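Local coordinates for penicillin-binding protein 2B (Streptococcus pneumoniae, PDB 2WAD) that forms peptide cross-links between neighbouring glycan strands of the peptidoglycan, probably during peripheral wall synthesis, and binds penicillin, at residues F82-K87 with T91-I96; K98-Y103 with I175-Q180; G454-T459 with M464-S469; I413-S418 with Y447-A452. All coordinates share one frame; numbering follows the deposited sequence.

Overall arrangement
The four contacts form two pairs at opposite ends of the chain. Interactions 1 and 2 lie in the N-terminal dimerisation-type domain, centres about 11 Å apart; both use helix 90-100, and Phe-178 of interaction 2 packs on Leu-93 and Lys-94 of interaction 1. Interactions 3 and 4 belong to the transpeptidase domain, share helix 445-455 and lie about 9 Å apart between centres, Phe-415 of interaction 4 packing against Met-464 and Val-466 of interaction 3. About 80 Å separates the centres of interactions 1 and 4. The Val-449 side chain of interaction 4 is about 10 Å from that of Ser-386, the probable acyl-ester serine; in interaction 1 a zinc ion lies about 6 Å from the Lys-87 side chain.

Interaction 1 of 4, residues F82-K87 with T91-I96; sequences FTRSNK and TDLKEI. Unlike the reference sequence in segment 91-96: Ile-96 (reference Thr).
The end of strand 72-83 and the loop after it run past the first turns of helix 90-100, with Arg-84 CA 9.4 Å from Leu-93 CA, so side chains rather than backbones make the contact. Leu-93 carries most of it by spreading its two methyl groups between an aromatic ring and a guanidinium group. Its CD1 meets Phe-82 CZ at 4.0 Å, approaching the ring obliquely, and the two side chains cross at about a right angle. Ile-96 CD1 comes to the neighbouring ring atom, Phe-82 CE1, more loosely at 4.4 Å. The ring reaches both residues because its CG stands anti to the backbone N (chi1 -179°), which sends it out from the strand toward the helix.

Leu-93 CD2 lies over one face of the Arg-84 guanidinium, 3.9 Å from Arg-84 NH2 and displaced toward the rim. The arginine chain is extended from CG to NE, and its NH1 donates to Val-184 O, a bond that probably helps keep the flat group beneath the methyl. Farther along, Lys-87 O and Asp-92 OD2 stay 3.9 Å apart. An ST turn shapes the loop here, with Lys-87 N donating to Ser-85 OG at 3.1 Å, while Lys-87 NZ forms a salt bridge with Asp-292, one of the zinc ligands.

In this strand-to-helix packing of the N-terminal dimerisation-type domain, backbone bonds join Phe-82 to Gly-190 of strand 189-191. Helix 169-182 covers Leu-93 and Phe-82 through Phe-178 and Leu-181, and Ile-215 of strand 215-225 touches both Phe-82 and Ile-96.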
loop_
_atom_site.group_PDB
_atom_site.type_symbol
_atom_site.label_atom_id
_atom_site.label_comp_id
_atom_site.label_asym_id
_atom_site.label_seq_id
_atom_site.Cartn_x
_atom_site.Cartn_y
_atom_site.Cartn_z
ATOM N N PHE A 82 -0.939 -15.500 32.587
ATOM C CA PHE A 82 -0.370 -15.181 33.895
ATOM C C PHE A 82 -0.692 -13.755 34.305
ATOM O O PHE A 82 -0.404 -12.814 33.576
ATOM C CB PHE A 82 1.141 -15.374 33.901
ATOM C CG PHE A 82 1.784 -15.093 35.235
ATOM C CD1 PHE A 82 1.414 -15.808 36.362
ATOM C CD2 PHE A 82 2.769 -14.119 35.357
ATOM C CE1 PHE A 82 2.012 -15.567 37.584
ATOM C CE2 PHE A 82 3.371 -13.869 36.587
ATOM C CZ PHE A 82 2.990 -14.594 37.700
ATOM N N THR A 83 -1.295 -13.607 35.475
ATOM C CA THR A 83 -1.595 -12.298 36.032
ATOM C C THR A 83 -0.642 -12.086 37.197
ATOM O O THR A 83 -0.632 -12.883 38.124
ATOM C CB THR A 83 -3.040 -12.271 36.524
ATOM O OG1 THR A 83 -3.878 -12.140 35.373
ATOM C CG2 THR A 83 -3.292 -11.100 37.478
ATOM N N ARG A 84 0.188 -11.049 37.120
ATOM C CA ARG A 84 1.246 -10.886 38.111
ATOM C C ARG A 84 0.850 -9.970 39.259
ATOM O O ARG A 84 0.096 -9.019 39.071
ATOM C CB ARG A 84 2.534 -10.392 37.461
ATOM C CG ARG A 84 3.729 -10.418 38.404
ATOM C CD ARG A 84 4.870 -9.672 37.743
ATOM N NE ARG A 84 6.094 -9.576 38.544
ATOM C CZ ARG A 84 7.284 -9.446 37.970
ATOM N NH1 ARG A 84 7.365 -9.425 36.647
ATOM N NH2 ARG A 84 8.382 -9.333 38.691
ATOM N N SER A 85 1.364 -10.276 40.443
ATOM C CA SER A 85 1.136 -9.479 41.637
ATOM C C SER A 85 2.398 -8.691 41.968
ATOM O O SER A 85 3.510 -9.181 41.765
ATOM C CB SER A 85 0.796 -10.405 42.804
ATOM O OG SER A 85 0.882 -9.738 44.053
ATOM N N ASN A 86 2.215 -7.480 42.488
ATOM C CA ASN A 86 3.331 -6.629 42.906
ATOM C C ASN A 86 4.173 -7.281 43.999
ATOM O O ASN A 86 5.278 -6.830 44.301
ATOM C CB ASN A 86 2.816 -5.254 43.361
ATOM C CG ASN A 86 1.790 -5.352 44.484
ATOM O OD1 ASN A 86 0.959 -6.262 44.512
ATOM N ND2 ASN A 86 1.852 -4.416 45.419
ATOM N N LYS A 87 3.657 -8.357 44.581
ATOM C CA LYS A 87 4.314 -8.991 45.724
ATOM C C LYS A 87 5.117 -10.270 45.450
ATOM O O LYS A 87 5.897 -10.720 46.295
ATOM C CB LYS A 87 3.314 -9.176 46.863
ATOM C CG LYS A 87 2.845 -7.848 47.473
ATOM C CD LYS A 87 1.965 -8.050 48.715
ATOM C CE LYS A 87 0.917 -9.171 48.561
ATOM N NZ LYS A 87 -0.509 -8.773 48.299
ATOM N N THR A 91 11.851 -15.534 43.326
ATOM C CA THR A 91 11.741 -16.873 43.856
ATOM C C THR A 91 10.312 -17.443 43.781
ATOM O O THR A 91 10.120 -18.584 43.353
ATOM C CB THR A 91 12.360 -16.911 45.245
ATOM O OG1 THR A 91 13.738 -16.537 45.111
ATOM C CG2 THR A 91 12.285 -18.311 45.866
ATOM N N ASP A 92 9.313 -16.655 44.168
ATOM C CA ASP A 92 7.917 -17.018 43.915
ATOM C C ASP A 92 7.669 -17.278 42.413
ATOM O O ASP A 92 6.862 -18.136 42.031
ATOM C CB ASP A 92 6.952 -15.940 44.435
ATOM C CG ASP A 92 7.084 -15.675 45.937
ATOM O OD1 ASP A 92 7.507 -16.565 46.696
ATOM O OD2 ASP A 92 6.764 -14.552 46.382
ATOM N N LEU A 93 8.365 -16.559 41.543
ATOM C CA LEU A 93 8.219 -16.820 40.108
ATOM C C LEU A 93 8.802 -18.161 39.649
ATOM O O LEU A 93 8.210 -18.861 38.824
ATOM C CB LEU A 93 8.780 -15.668 39.271
ATOM C CG LEU A 93 7.820 -14.586 38.746
ATOM C CD1 LEU A 93 6.533 -14.466 39.531
ATOM C CD2 LEU A 93 8.499 -13.219 38.623
ATOM N N LYS A 94 9.974 -18.501 40.172
ATOM C CA LYS A 94 10.635 -19.753 39.858
ATOM C C LYS A 94 9.798 -20.932 40.357
ATOM O O LYS A 94 9.702 -21.934 39.657
ATOM C CB LYS A 94 12.028 -19.796 40.495
ATOM C CG LYS A 94 13.046 -18.901 39.802
ATOM C CD LYS A 94 14.460 -19.291 40.204
ATOM C CE LYS A 94 14.622 -19.271 41.704
ATOM N NZ LYS A 94 16.049 -19.277 42.120
ATOM N N GLU A 95 9.197 -20.817 41.543
ATOM C CA GLU A 95 8.323 -21.877 42.051
ATOM C C GLU A 95 7.096 -22.082 41.169
ATOM O O GLU A 95 6.696 -23.222 40.932
ATOM C CB GLU A 95 7.885 -21.652 43.502
ATOM C CG GLU A 95 9.001 -21.427 44.517
ATOM C CD GLU A 95 9.898 -22.635 44.735
ATOM O OE1 GLU A 95 9.416 -23.776 44.617
ATOM O OE2 GLU A 95 11.093 -22.445 45.050
ATOM N N ILE A 96 6.516 -20.993 40.665
ATOM C CA ILE A 96 5.396 -21.083 39.740
ATOM C C ILE A 96 5.791 -21.664 38.370
ATOM O O ILE A 96 5.026 -22.442 37.766
ATOM C CB ILE A 96 4.695 -19.723 39.600
ATOM C CG1 ILE A 96 3.993 -19.371 40.907
ATOM C CG2 ILE A 96 3.708 -19.688 38.423
ATOM C CD1 ILE A 96 3.555 -17.913 40.930
#

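Interaction 2 of 4, residues K98-Y103 with I175-Q180; sequences KKLLTY and IYLFSQ
Leu-177 points from helix 169-182 at the end of helix 90-100 and divides its two methyl groups between consecutive leucines. Its CD1 settles against the base of Leu-101, 3.8 Å from Leu-101 CB and as close to the CA, with Leu-101 CD1 at 3.9 Å. The other branch, Leu-177 CD2, meets Leu-100 CD2 methyl to methyl at 4.2 Å. In both pairs the side chains cross at about a right angle.

The conformations differ on the two sides. Leu-100 and Leu-101 share one shape, with CG anti to the backbone N (chi1 -174° in each), yet they leave the backbone in different directions: Leu-100 aims its CB at the facing helix and offers a methyl, whereas Leu-101 offers its CA and CB together with CD1. Leu-177 has CG anti to its carbonyl carbon instead (chi1 -77°), a common helical conformation that places its two methyls against one leucine each. With no hydrogen bond across it, the contact rests on apolar packing, Leu-101 being partly exposed.

On the far side of helix 169-182, Ser-179 OG donates to Ile-175 O at 2.7 Å, and Ser-179 N reaches the same oxygen from the opposite face of its plane. Ala-97 and Ile-192 also touch Leu-177, while Lys-173 touches Leu-101. This is leucine packing between helix 169-182 and the C-terminal region of helix 90-100 in the dimerisation-type domain, away from the probable catalytic serine and the zinc site.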
loop_
_atom_site.group_PDB
_atom_site.type_symbol
_atom_site.label_atom_id
_atom_site.label_comp_id
_atom_site.label_asym_id
_atom_site.label_seq_id
_atom_site.Cartn_x
_atom_site.Cartn_y
_atom_site.Cartn_z
ATOM N N LYS A 98 8.203 -23.829 37.616
ATOM C CA LYS A 98 8.472 -25.263 37.673
ATOM C C LYS A 98 7.321 -26.184 38.089
ATOM O O LYS A 98 7.354 -27.365 37.756
ATOM C CB LYS A 98 9.736 -25.567 38.482
ATOM C CG LYS A 98 9.596 -25.396 39.954
ATOM C CD LYS A 98 10.921 -24.932 40.525
ATOM C CE LYS A 98 11.524 -25.966 41.434
ATOM N NZ LYS A 98 11.741 -25.402 42.811
ATOM N N LYS A 99 6.325 -25.661 38.806
ATOM C CA LYS A 99 5.024 -26.331 38.920
ATOM C C LYS A 99 4.344 -26.397 37.539
ATOM O O LYS A 99 3.663 -27.365 37.200
ATOM C CB LYS A 99 4.090 -25.603 39.895
ATOM C CG LYS A 99 4.343 -25.834 41.372
ATOM C CD LYS A 99 3.649 -27.100 41.873
ATOM C CE LYS A 99 2.217 -26.849 42.305
ATOM N NZ LYS A 99 1.727 -28.071 43.026
ATOM N N LEU A 100 4.523 -25.347 36.750
ATOM C CA LEU A 100 3.876 -25.257 35.444
ATOM C C LEU A 100 4.517 -26.209 34.440
ATOM O O LEU A 100 3.847 -26.740 33.552
ATOM C CB LEU A 100 3.930 -23.822 34.909
ATOM C CG LEU A 100 3.149 -23.619 33.608
ATOM C CD1 LEU A 100 1.697 -23.986 33.837
ATOM C CD2 LEU A 100 3.258 -22.191 33.075
ATOM N N LEU A 101 5.823 -26.410 34.560
ATOM C CA LEU A 101 6.525 -27.262 33.609
ATOM C C LEU A 101 5.996 -28.701 33.645
ATOM O O LEU A 101 6.108 -29.430 32.664
ATOM C CB LEU A 101 8.034 -27.249 33.868
ATOM C CG LEU A 101 8.881 -27.990 32.831
ATOM C CD1 LEU A 101 8.514 -27.567 31.407
ATOM C CD2 LEU A 101 10.364 -27.819 33.132
ATOM N N THR A 102 5.423 -29.116 34.768
ATOM C CA THR A 102 4.849 -30.450 34.841
ATOM C C THR A 102 3.688 -30.605 33.854
ATOM O O THR A 102 3.413 -31.711 33.395
ATOM C CB THR A 102 4.447 -30.846 36.281
ATOM O OG1 THR A 102 3.595 -29.840 36.828
ATOM C CG2 THR A 102 5.669 -30.926 37.178
ATOM N N TYR A 103 3.046 -29.493 33.490
ATOM C CA TYR A 103 1.808 -29.542 32.716
ATOM C C TYR A 103 1.969 -29.144 31.247
ATOM O O TYR A 103 1.096 -29.431 30.439
ATOM C CB TYR A 103 0.670 -28.777 33.420
ATOM C CG TYR A 103 0.355 -29.327 34.810
ATOM C CD1 TYR A 103 -0.296 -30.551 34.952
ATOM C CD2 TYR A 103 0.722 -28.652 35.969
ATOM C CE1 TYR A 103 -0.577 -31.076 36.196
ATOM C CE2 TYR A 103 0.449 -29.186 37.229
ATOM C CZ TYR A 103 -0.220 -30.391 37.331
ATOM O OH TYR A 103 -0.513 -30.985 38.538
ATOM N N ILE A 175 13.878 -22.004 33.063
ATOM C CA ILE A 175 14.386 -20.660 32.798
ATOM C C ILE A 175 13.552 -19.963 31.741
ATOM O O ILE A 175 13.227 -18.779 31.855
ATOM C CB ILE A 175 15.863 -20.641 32.386
ATOM C CG1 ILE A 175 16.717 -21.263 33.490
ATOM C CG2 ILE A 175 16.302 -19.203 32.133
ATOM C CD1 ILE A 175 18.203 -21.193 33.200
ATOM N N TYR A 176 13.182 -20.714 30.713
ATOM C CA TYR A 176 12.279 -20.191 29.692
ATOM C C TYR A 176 10.931 -19.721 30.240
ATOM O O TYR A 176 10.465 -18.635 29.918
ATOM C CB TYR A 176 12.076 -21.229 28.584
ATOM C CG TYR A 176 11.146 -20.755 27.490
ATOM C CD1 TYR A 176 11.537 -19.761 26.600
ATOM C CD2 TYR A 176 9.874 -21.293 27.361
ATOM C CE1 TYR A 176 10.683 -19.329 25.590
ATOM C CE2 TYR A 176 9.012 -20.871 26.378
ATOM C CZ TYR A 176 9.421 -19.895 25.492
ATOM O OH TYR A 176 8.544 -19.492 24.519
ATOM N N LEU A 177 10.298 -20.561 31.051
ATOM C CA LEU A 177 9.021 -20.254 31.687
ATOM C C LEU A 177 9.073 -19.032 32.605
ATOM O O LEU A 177 8.253 -18.120 32.454
ATOM C CB LEU A 177 8.472 -21.479 32.431
ATOM C CG LEU A 177 7.856 -22.528 31.488
ATOM C CD1 LEU A 177 7.539 -23.832 32.204
ATOM C CD2 LEU A 177 6.645 -22.046 30.673
ATOM N N PHE A 178 10.022 -19.018 33.541
ATOM C CA PHE A 178 10.348 -17.823 34.326
ATOM C C PHE A 178 10.386 -16.528 33.492
ATOM O O PHE A 178 9.684 -15.560 33.808
ATOM C CB PHE A 178 11.686 -18.048 35.015
ATOM C CG PHE A 178 12.154 -16.888 35.838
ATOM C CD1 PHE A 178 11.948 -16.879 37.204
ATOM C CD2 PHE A 178 12.828 -15.826 35.258
ATOM C CE1 PHE A 178 12.382 -15.824 37.980
ATOM C CE2 PHE A 178 13.277 -14.767 36.033
ATOM C CZ PHE A 178 13.045 -14.766 37.402
ATOM N N SER A 179 11.174 -16.519 32.412
ATOM C CA SER A 179 11.306 -15.323 31.574
ATOM C C SER A 179 9.924 -14.817 31.146
ATOM O O SER A 179 9.620 -13.623 31.218
ATOM C CB SER A 179 12.213 -15.579 30.358
ATOM O OG SER A 179 13.326 -16.393 30.704
ATOM N N GLN A 180 9.072 -15.739 30.714
ATOM C CA GLN A 180 7.697 -15.410 30.358
ATOM C C GLN A 180 6.947 -14.748 31.520
ATOM O O GLN A 180 6.302 -13.723 31.325
ATOM C CB GLN A 180 6.966 -16.685 29.936
ATOM C CG GLN A 180 7.555 -17.383 28.722
ATOM C CD GLN A 180 7.198 -16.668 27.450
ATOM O OE1 GLN A 180 6.019 -16.479 27.138
ATOM N NE2 GLN A 180 8.217 -16.243 26.711
#

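Interaction 3 of 4, residues G454-T459 with M464-S469. Unlike the reference sequence in segment 454-459: Ile-455 (reference Leu).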
loop_
_atom_site.group_PDB
_atom_site.type_symbol
_atom_site.label_atom_id
_atom_site.label_comp_id
_atom_site.label_asym_id
_atom_site.label_seq_id
_atom_site.Cartn_x
_atom_site.Cartn_y
_atom_site.Cartn_z
ATOM N N GLY A 454 9.494 24.964 -27.151
ATOM C CA GLY A 454 8.926 26.264 -26.834
ATOM C C GLY A 454 8.917 26.601 -25.350
ATOM O O GLY A 454 8.948 27.769 -24.969
ATOM N N ILE A 455 8.841 25.591 -24.491
ATOM C CA ILE A 455 9.014 25.822 -23.061
ATOM C C ILE A 455 10.461 26.238 -22.770
ATOM O O ILE A 455 10.750 26.908 -21.778
ATOM C CB ILE A 455 8.641 24.556 -22.278
ATOM C CG1 ILE A 455 7.157 24.211 -22.516
ATOM C CG2 ILE A 455 8.901 24.735 -20.792
ATOM C CD1 ILE A 455 6.772 22.823 -21.997
ATOM N N MET A 456 11.370 25.829 -23.646
ATOM C CA MET A 456 12.779 26.158 -23.503
ATOM C C MET A 456 13.073 27.523 -24.155
ATOM O O MET A 456 14.227 27.889 -24.357
ATOM C CB MET A 456 13.573 25.051 -24.199
ATOM C CG MET A 456 14.915 24.733 -23.632
ATOM S SD MET A 456 15.544 23.155 -24.270
ATOM C CE MET A 456 17.272 23.538 -24.136
ATOM N N GLY A 457 12.021 28.253 -24.526
ATOM C CA GLY A 457 12.133 29.583 -25.126
ATOM C C GLY A 457 12.519 29.649 -26.597
ATOM O O GLY A 457 12.954 30.698 -27.078
ATOM N N GLN A 458 12.355 28.557 -27.339
ATOM C CA GLN A 458 12.820 28.546 -28.729
ATOM C C GLN A 458 11.750 28.140 -29.745
ATOM O O GLN A 458 10.751 27.512 -29.403
ATOM C CB GLN A 458 14.088 27.696 -28.853
ATOM C CG GLN A 458 15.288 28.309 -28.109
ATOM C CD GLN A 458 16.543 27.459 -28.146
ATOM O OE1 GLN A 458 16.496 26.272 -28.447
ATOM N NE2 GLN A 458 17.679 28.066 -27.837
ATOM N N THR A 459 11.961 28.497 -31.004
ATOM C CA THR A 459 11.013 28.192 -32.072
ATOM C C THR A 459 11.687 27.245 -33.055
ATOM O O THR A 459 12.839 27.482 -33.418
ATOM C CB THR A 459 10.593 29.494 -32.778
ATOM O OG1 THR A 459 9.919 30.320 -31.824
ATOM C CG2 THR A 459 9.644 29.246 -33.928
ATOM N N MET A 464 18.465 23.347 -36.711
ATOM C CA MET A 464 18.911 24.293 -35.697
ATOM C C MET A 464 19.854 23.646 -34.675
ATOM O O MET A 464 19.698 22.463 -34.338
ATOM C CB MET A 464 17.693 24.884 -34.980
ATOM C CG MET A 464 16.877 23.833 -34.199
ATOM S SD MET A 464 15.428 24.531 -33.367
ATOM C CE MET A 464 16.095 26.013 -32.597
ATOM N N PHE A 465 20.837 24.429 -34.224
ATOM C CA PHE A 465 21.698 24.103 -33.083
ATOM C C PHE A 465 20.909 24.596 -31.866
ATOM O O PHE A 465 20.493 25.764 -31.806
ATOM C CB PHE A 465 23.045 24.855 -33.139
ATOM C CG PHE A 465 24.062 24.260 -34.090
ATOM C CD1 PHE A 465 24.880 23.220 -33.687
ATOM C CD2 PHE A 465 24.196 24.746 -35.389
ATOM C CE1 PHE A 465 25.790 22.654 -34.558
ATOM C CE2 PHE A 465 25.102 24.191 -36.269
ATOM C CZ PHE A 465 25.909 23.157 -35.852
ATOM N N VAL A 466 20.662 23.712 -30.905
ATOM C CA VAL A 466 19.847 24.123 -29.767
ATOM C C VAL A 466 20.658 24.664 -28.589
ATOM O O VAL A 466 21.589 24.014 -28.107
ATOM C CB VAL A 466 18.820 23.046 -29.325
ATOM C CG1 VAL A 466 17.902 23.620 -28.250
ATOM C CG2 VAL A 466 17.974 22.581 -30.508
ATOM N N GLY A 467 20.307 25.871 -28.150
ATOM C CA GLY A 467 20.899 26.480 -26.947
ATOM C C GLY A 467 20.356 25.921 -25.640
ATOM O O GLY A 467 19.135 25.853 -25.451
ATOM N N THR A 468 21.239 25.517 -24.729
ATOM C CA THR A 468 20.791 24.758 -23.556
ATOM C C THR A 468 20.834 25.522 -22.234
ATOM O O THR A 468 20.724 24.933 -21.152
ATOM C CB THR A 468 21.554 23.442 -23.409
ATOM O OG1 THR A 468 22.936 23.744 -23.208
ATOM C CG2 THR A 468 21.366 22.557 -24.648
ATOM N N SER A 469 20.954 26.842 -22.321
ATOM C CA SER A 469 20.950 27.683 -21.125
ATOM C C SER A 469 19.644 27.525 -20.341
ATOM O O SER A 469 19.630 27.641 -19.119
ATOM C CB SER A 469 21.188 29.163 -21.470
ATOM O OG SER A 469 20.318 29.601 -22.502
#
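Gln-458, just after helix 445-455, reaches toward Val-466 and Gly-467, in a loop that runs nearly the opposite way, 164° apart in direction. Its CB points at that loop, and with CG anti to the carbonyl carbon (chi1 -66°) and the chain extended beyond it, CB and CG serve as a spacer that delivers the amide. CD comes within 4.1 Å of both Val-466 CG1 and Gly-467 O. At the tip, OE1 has no polar partner in the model and lies an unusually short 3.0 Å from Val-466 CG1, while NE2 sits 3.4 Å from Gly-467 N, another donor, and 3.6 Å from Gly-467 O without bonding to it; which end of the amide is oxygen is therefore doubtful.

Beside it, the Met-456 methyl CE lies 3.2 Å from Gly-467 O, again too short to trust in detail. Met-464, bent at its last torsion, brings its CE to Thr-459 O at 3.7 Å. Phe-509 backs both Met-456 and Val-466.

Behind these side chains, helix 445-455 of the transpeptidase domain ends in a Schellman motif: Gly-457, at positive phi, is its C-prime residue, Gln-458 N bonds to Leu-453 O, and Gly-457 N bonds weakly to Gly-454 O.

Interaction 4 of 4, residues I413-S418 with Y447-A452. Unlike the reference sequence in segment 447-452: Val-448 (reference Met).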
loop_
_atom_site.group_PDB
_atom_site.type_symbol
_atom_site.label_atom_id
_atom_site.label_comp_id
_atom_site.label_asym_id
_atom_site.label_seq_id
_atom_site.Cartn_x
_atom_site.Cartn_y
_atom_site.Cartn_z
ATOM N N ILE A 413 11.404 16.203 -36.856
ATOM C CA ILE A 413 12.022 17.254 -36.082
ATOM C C ILE A 413 13.501 16.954 -36.123
ATOM O O ILE A 413 13.918 15.877 -35.726
ATOM C CB ILE A 413 11.582 17.232 -34.607
ATOM C CG1 ILE A 413 10.062 17.392 -34.458
ATOM C CG2 ILE A 413 12.433 18.186 -33.775
ATOM C CD1 ILE A 413 9.438 18.498 -35.261
ATOM N N VAL A 414 14.281 17.899 -36.633
ATOM C CA VAL A 414 15.703 17.669 -36.862
ATOM C C VAL A 414 16.551 18.712 -36.141
ATOM O O VAL A 414 16.571 19.880 -36.540
ATOM C CB VAL A 414 16.046 17.681 -38.384
ATOM C CG1 VAL A 414 17.510 17.285 -38.570
ATOM C CG2 VAL A 414 15.158 16.694 -39.133
ATOM N N PHE A 415 17.219 18.292 -35.074
ATOM C CA PHE A 415 18.092 19.166 -34.297
ATOM C C PHE A 415 19.517 18.682 -34.564
ATOM O O PHE A 415 19.719 17.472 -34.684
ATOM C CB PHE A 415 17.868 18.963 -32.784
ATOM C CG PHE A 415 16.467 19.247 -32.291
ATOM C CD1 PHE A 415 15.901 20.513 -32.406
ATOM C CD2 PHE A 415 15.739 18.245 -31.659
ATOM C CE1 PHE A 415 14.612 20.780 -31.934
ATOM C CE2 PHE A 415 14.461 18.498 -31.171
ATOM C CZ PHE A 415 13.891 19.766 -31.290
ATOM N N GLN A 416 20.485 19.602 -34.608
ATOM C CA GLN A 416 21.910 19.249 -34.603
ATOM C C GLN A 416 22.217 18.326 -33.432
ATOM O O GLN A 416 21.825 18.600 -32.301
ATOM C CB GLN A 416 22.811 20.490 -34.469
ATOM C CG GLN A 416 22.654 21.490 -35.603
ATOM C CD GLN A 416 23.048 20.899 -36.945
ATOM O OE1 GLN A 416 23.937 20.049 -37.003
ATOM N NE2 GLN A 416 22.394 21.345 -38.028
ATOM N N GLY A 417 22.924 17.237 -33.691
ATOM C CA GLY A 417 23.359 16.378 -32.609
ATOM C C GLY A 417 22.431 15.225 -32.250
ATOM O O GLY A 417 22.758 14.457 -31.348
ATOM N N SER A 418 21.281 15.088 -32.915
ATOM C CA SER A 418 20.435 13.912 -32.693
ATOM C C SER A 418 19.693 13.412 -33.931
ATOM O O SER A 418 19.486 14.167 -34.889
ATOM C CB SER A 418 19.494 14.093 -31.497
ATOM O OG SER A 418 18.844 15.353 -31.513
ATOM N N TYR A 447 4.066 17.546 -32.663
ATOM C CA TYR A 447 3.344 18.603 -31.934
ATOM C C TYR A 447 3.943 18.829 -30.529
ATOM O O TYR A 447 4.107 19.989 -30.098
ATOM C CB TYR A 447 1.851 18.267 -31.834
ATOM C CG TYR A 447 0.965 19.443 -31.454
ATOM C CD1 TYR A 447 0.423 20.260 -32.433
ATOM C CD2 TYR A 447 0.694 19.752 -30.122
ATOM C CE1 TYR A 447 -0.373 21.348 -32.106
ATOM C CE2 TYR A 447 -0.091 20.850 -29.781
ATOM C CZ TYR A 447 -0.618 21.633 -30.784
ATOM O OH TYR A 447 -1.398 22.725 -30.490
ATOM N N VAL A 448 4.278 17.736 -29.829
ATOM C CA VAL A 448 4.718 17.813 -28.447
ATOM C C VAL A 448 6.203 18.144 -28.325
ATOM O O VAL A 448 6.620 18.708 -27.324
ATOM C CB VAL A 448 4.417 16.537 -27.616
ATOM C CG1 VAL A 448 2.917 16.422 -27.304
ATOM C CG2 VAL A 448 4.968 15.281 -28.279
ATOM N N VAL A 449 6.996 17.751 -29.313
ATOM C CA VAL A 449 8.403 18.105 -29.366
ATOM C C VAL A 449 8.580 19.607 -29.670
ATOM O O VAL A 449 9.397 20.285 -29.047
ATOM C CB VAL A 449 9.166 17.225 -30.380
ATOM C CG1 VAL A 449 10.557 17.777 -30.603
ATOM C CG2 VAL A 449 9.294 15.798 -29.850
ATOM N N GLN A 450 7.809 20.136 -30.608
ATOM C CA GLN A 450 7.766 21.579 -30.843
ATOM C C GLN A 450 7.248 22.343 -29.626
ATOM O O GLN A 450 7.818 23.345 -29.250
ATOM C CB GLN A 450 6.935 21.906 -32.093
ATOM C CG GLN A 450 7.657 21.599 -33.393
ATOM C CD GLN A 450 6.798 21.829 -34.632
ATOM O OE1 GLN A 450 7.014 22.794 -35.369
ATOM N NE2 GLN A 450 5.848 20.925 -34.894
ATOM N N THR A 451 6.201 21.853 -28.974
ATOM C CA THR A 451 5.767 22.424 -27.705
ATOM C C THR A 451 6.859 22.472 -26.647
ATOM O O THR A 451 7.056 23.535 -26.052
ATOM C CB THR A 451 4.545 21.702 -27.108
ATOM O OG1 THR A 451 3.441 21.793 -28.013
ATOM C CG2 THR A 451 4.141 22.336 -25.787
ATOM N N ALA A 452 7.544 21.351 -26.395
ATOM C CA ALA A 452 8.656 21.342 -25.428
ATOM C C ALA A 452 9.785 22.321 -25.785
ATOM O O ALA A 452 10.277 23.053 -24.929
ATOM C CB ALA A 452 9.250 19.929 -25.249
#
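Ile-413 and Phe-415 pack on Val-449 of helix 445-455, within the penicillin-binding transpeptidase fold; the helix follows Ser-443, which probably belongs to the Ser-x-Asn motif of this family. The tight part gathers round one buried methyl group. Val-449 CG1 lies 3.7 Å from Ile-413 CG2 and 3.9 Å from Ile-413 CG1, fitting against both branches of the isoleucine. The same methyl meets Phe-415 at the ring edge, near the ring plane, with CZ at 3.9 Å. Val-449 CG1 stands anti to its backbone N (chi1 170°), which brings it out to the two loop residues, and both of their side chains run antiparallel to that of Val-449. Phe-509 adds an edge-to-face ring contact to Phe-415.

Contact thins toward the partly exposed Gln-450, which has a single touch, Ile-413 CD1 to Gln-450 CG at 4.0 Å. The amide of Gln-450 is occupied with other partners, NE2 donating to Thr-409 O and Ala-446 O. Past Phe-415 the loop leaves the helix in a type II beta turn from Phe-415 to Ser-418, closed by a weak bond from Ser-418 N to Phe-415 O, with the solvent-exposed Gly-417 at positive phi.

Within the loop itself, Ile-413 and Phe-415 also support each other: Ile-413 CG2 rests over one face of the Phe-415 ring, 3.2 Å above its plane and offset toward the rim.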